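Local atomic coordinates of MOSUB1, transcription cofactor (Magnaporthe oryzae, PDB entry 4AGH), a protein that binds single-stranded DNA and probably acts as a transcriptional coactivator in the nucleus. Residues Tyr74-Gly78 and Glu79-Gly83; Ala96-Lys99 and Ala100-Ala103. All blocks are in the same frame, centred on the assembly; numbering follows the deposited sequence.

Contact 1: residues Tyr74-Gly78 and Glu79-Gly83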
# COMPACT_ATOMS: atom_id res chain seq x y z
N TYR A 74 12.13 -0.22 11.46
CA TYR A 74 13.38 0.42 11.86
C TYR A 74 14.26 -0.61 12.54
O TYR A 74 13.77 -1.64 12.99
CB TYR A 74 13.14 1.64 12.76
CG TYR A 74 12.55 1.35 14.13
CD1 TYR A 74 13.36 1.04 15.21
CD2 TYR A 74 11.17 1.42 14.34
CE1 TYR A 74 12.82 0.80 16.46
CE2 TYR A 74 10.62 1.19 15.59
CZ TYR A 74 11.45 0.86 16.65
OH TYR A 74 10.92 0.63 17.90
N GLU A 75 15.56 -0.34 12.61
CA GLU A 75 16.50 -1.26 13.23
C GLU A 75 17.01 -0.71 14.55
O GLU A 75 17.50 0.42 14.62
CB GLU A 75 17.68 -1.57 12.30
CG GLU A 75 18.66 -2.59 12.88
CD GLU A 75 19.79 -2.97 11.92
OE1 GLU A 75 19.82 -2.47 10.78
OE2 GLU A 75 20.65 -3.78 12.32
N ALA A 76 16.87 -1.49 15.62
CA ALA A 76 17.37 -1.09 16.93
C ALA A 76 18.00 -2.30 17.59
O ALA A 76 17.37 -3.35 17.71
CB ALA A 76 16.25 -0.55 17.79
N GLY A 77 19.25 -2.15 18.00
CA GLY A 77 19.99 -3.26 18.58
C GLY A 77 20.05 -4.44 17.63
O GLY A 77 20.08 -5.59 18.06
N GLY A 78 20.04 -4.16 16.33
CA GLY A 78 20.17 -5.21 15.33
C GLY A 78 18.88 -5.94 15.02
O GLY A 78 18.86 -6.88 14.22
N GLU A 79 17.79 -5.50 15.64
CA GLU A 79 16.49 -6.10 15.45
C GLU A 79 15.64 -5.18 14.59
O GLU A 79 15.61 -3.97 14.82
CB GLU A 79 15.81 -6.29 16.81
CG GLU A 79 14.36 -6.77 16.72
CD GLU A 79 13.66 -6.81 18.06
OE1 GLU A 79 14.20 -6.26 19.05
OE2 GLU A 79 12.55 -7.39 18.14
N MET A 80 14.93 -5.74 13.61
CA MET A 80 14.01 -4.95 12.80
C MET A 80 12.64 -4.90 13.47
O MET A 80 12.07 -5.94 13.79
CB MET A 80 13.88 -5.55 11.40
CG MET A 80 15.20 -5.60 10.65
SD MET A 80 15.59 -4.02 9.90
CE MET A 80 14.42 -4.05 8.54
N LYS A 81 12.14 -3.70 13.71
CA LYS A 81 10.90 -3.52 14.45
C LYS A 81 9.92 -2.71 13.62
O LYS A 81 10.33 -1.79 12.90
CB LYS A 81 11.18 -2.81 15.77
CG LYS A 81 12.16 -3.56 16.68
CD LYS A 81 12.47 -2.78 17.96
CE LYS A 81 11.22 -2.66 18.83
NZ LYS A 81 11.49 -1.89 20.08
N PRO A 82 8.62 -3.03 13.71
CA PRO A 82 7.66 -2.26 12.91
C PRO A 82 7.56 -0.84 13.43
O PRO A 82 7.46 -0.62 14.65
CB PRO A 82 6.35 -3.03 13.11
CG PRO A 82 6.50 -3.71 14.44
CD PRO A 82 7.97 -4.04 14.57
N GLY A 83 7.58 0.11 12.51
CA GLY A 83 7.50 1.51 12.87
C GLY A 83 6.13 2.10 12.56
O GLY A 83 5.20 1.40 12.17
O HOH W 1 16.05 -4.41 19.97

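Contact 2: residues Ala96-Lys99 and Ala100-Ala103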
# COMPACT_ATOMS: atom_id res chain seq x y z
N ALA A 96 -9.78 -3.32 -3.67
CA ALA A 96 -10.10 -2.03 -4.30
C ALA A 96 -8.83 -1.36 -4.82
O ALA A 96 -8.84 -0.74 -5.87
CB ALA A 96 -10.82 -1.12 -3.31
N PHE A 97 -7.75 -1.48 -4.06
CA PHE A 97 -6.45 -1.02 -4.51
C PHE A 97 -6.04 -1.75 -5.80
O PHE A 97 -5.62 -1.13 -6.77
CB PHE A 97 -5.40 -1.20 -3.41
CG PHE A 97 -4.00 -0.94 -3.85
CD1 PHE A 97 -3.61 0.33 -4.25
CD2 PHE A 97 -3.07 -1.96 -3.88
CE1 PHE A 97 -2.30 0.58 -4.64
CE2 PHE A 97 -1.77 -1.72 -4.29
CZ PHE A 97 -1.39 -0.44 -4.66
N LEU A 98 -6.21 -3.07 -5.82
CA LEU A 98 -5.88 -3.81 -7.04
C LEU A 98 -6.64 -3.29 -8.25
O LEU A 98 -6.11 -3.24 -9.36
CB LEU A 98 -6.19 -5.31 -6.86
CG LEU A 98 -5.33 -6.06 -5.84
CD1 LEU A 98 -5.68 -7.55 -5.86
CD2 LEU A 98 -3.85 -5.85 -6.15
N LYS A 99 -7.91 -2.93 -8.05
CA LYS A 99 -8.74 -2.48 -9.16
C LYS A 99 -8.28 -1.11 -9.67
O LYS A 99 -8.47 -0.78 -10.84
CB LYS A 99 -10.21 -2.42 -8.75
CG LYS A 99 -10.81 -3.77 -8.38
CD LYS A 99 -12.34 -3.72 -8.37
CE LYS A 99 -12.94 -4.94 -7.68
NZ LYS A 99 -12.72 -4.93 -6.20
N ALA A 100 -7.67 -0.33 -8.78
CA ALA A 100 -7.17 1.00 -9.14
C ALA A 100 -5.78 0.98 -9.79
O ALA A 100 -5.36 1.96 -10.40
CB ALA A 100 -7.13 1.91 -7.91
N ILE A 101 -5.06 -0.12 -9.64
CA ILE A 101 -3.67 -0.21 -10.11
C ILE A 101 -3.48 0.13 -11.61
O ILE A 101 -2.55 0.84 -11.97
CB ILE A 101 -3.04 -1.56 -9.72
CG1 ILE A 101 -2.62 -1.53 -8.24
CG2 ILE A 101 -1.84 -1.86 -10.60
CD1 ILE A 101 -2.09 -2.87 -7.74
N PRO A 102 -4.36 -0.38 -12.49
CA PRO A 102 -4.16 0.03 -13.89
C PRO A 102 -4.18 1.55 -14.08
O PRO A 102 -3.39 2.09 -14.86
CB PRO A 102 -5.33 -0.65 -14.61
CG PRO A 102 -5.57 -1.90 -13.80
CD PRO A 102 -5.35 -1.46 -12.36
N ALA A 103 -5.07 2.25 -13.38
CA ALA A 103 -5.16 3.70 -13.50
C ALA A 103 -3.97 4.40 -12.84
O ALA A 103 -3.47 5.41 -13.34
CB ALA A 103 -6.47 4.21 -12.91
O HOH W 2 -7.86 1.25 -12.63

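Contact 1: residues Tyr74-Gly78 and Glu79-Gly83
Y74 and K81 face each other as a hydrogen-bonded antiparallel pair, Y74 N giving to K81 O at 2.8 Å and K81 N to Y74 O at 2.7 Å. Two residues further on, A76 N donates to E79 O at 2.9 Å, and E79 N returns a bond to A76 O from well above that carbonyl's plane. In the non-hydrogen-bonded pair between them, E75 and M80, the CA-H of each residue leans on a carbonyl oxygen of the other strand: M80 CA on Y74 O, E75 CA on E79 O. The chain reverses through a type I' turn from A76 to E79, with G77 and G78 at its centre, both at positive phi. This is a two-residue beta hairpin joining strands 65-76 and 79-83 of the PC4-family sheet, and it lies at the protein surface. Among the side chains, the Y74 ring is swung over the neighbouring strand by a chi1 of 66°, which places CG between the backbone N and the carbonyl carbon. K81 CB sits over one ring face, 4.0 Å from the centroid, in a CH-pi contact. The lysine chain then bends at chi3 (66°) and brings NZ to Y74 OH, a weak hydrogen bond of 3.4 Å. G83 CA lies at the ring edge, in plane. On the other face of the sheet from Y74 and K81, M80 SD packs on E75 CB at 4.0 Å, while M80 also touches Y73. Water 1 donates to A76 O and to E79 OE1, tying the extended glutamate to the turn.

Contact 2: residues Ala96-Lys99 and Ala100-Ala103
F97 O receives two backbone N-H groups, A100 N at 3.0 Å and I101 N at 3.1 Å, both weak and bent. A100 N also reaches A96 O, at 3.2 Å, and I101 N has L98 O as a further weak acceptor, so each of these amides is shared between two carbonyls. P102 has no N-H to give, and its CD rests 3.5 Å from K99 O. That oxygen instead takes a hydrogen from water 2, which in turn accepts from A103 N; the water thus bridges the kink where the regular helical bonds fail. With CG anti to the backbone N (chi1 172°), the F97 ring turns back toward the next turn of the helix, where the I101 side chain crosses it obliquely. I101 CG1 stands over one face in a CH-pi contact, 16° off the normal, while CD1 reaches the rim at F97 CE2, 3.7 Å away. The same CD1 meets L98 CD2 at 3.8 Å, the two aliphatic chains pointing the same way. F97 and I101 each pack on their counterparts in the second subunit, and L98 on N105 of that subunit. This i to i+4 packing of I101 on F97, with L98 alongside, on the proline-kinked helix 91-110 forms part of the dimer interface of this PC4-type protein.

How the contacts relate
Contact 1 comes first along the chain and closes before contact 2 opens. They lie on opposite sides of the chain's centre, with centres about 31 Å apart and nearest atoms about 18 Å apart, and do not touch. Contact 1 is the tip of the hairpin of strands 65-76 and 79-83; contact 2 is a proline-kinked part of helix 91-110. Strand 86-90 links them: it follows the hairpin, pairs with strand 65-76 and leads directly into the helix. The second subunit packs against contact 2 but does not touch contact 1, so the hairpin end lies at the surface, away from the contacts with the second subunit, while the helix takes part in joining the two chains.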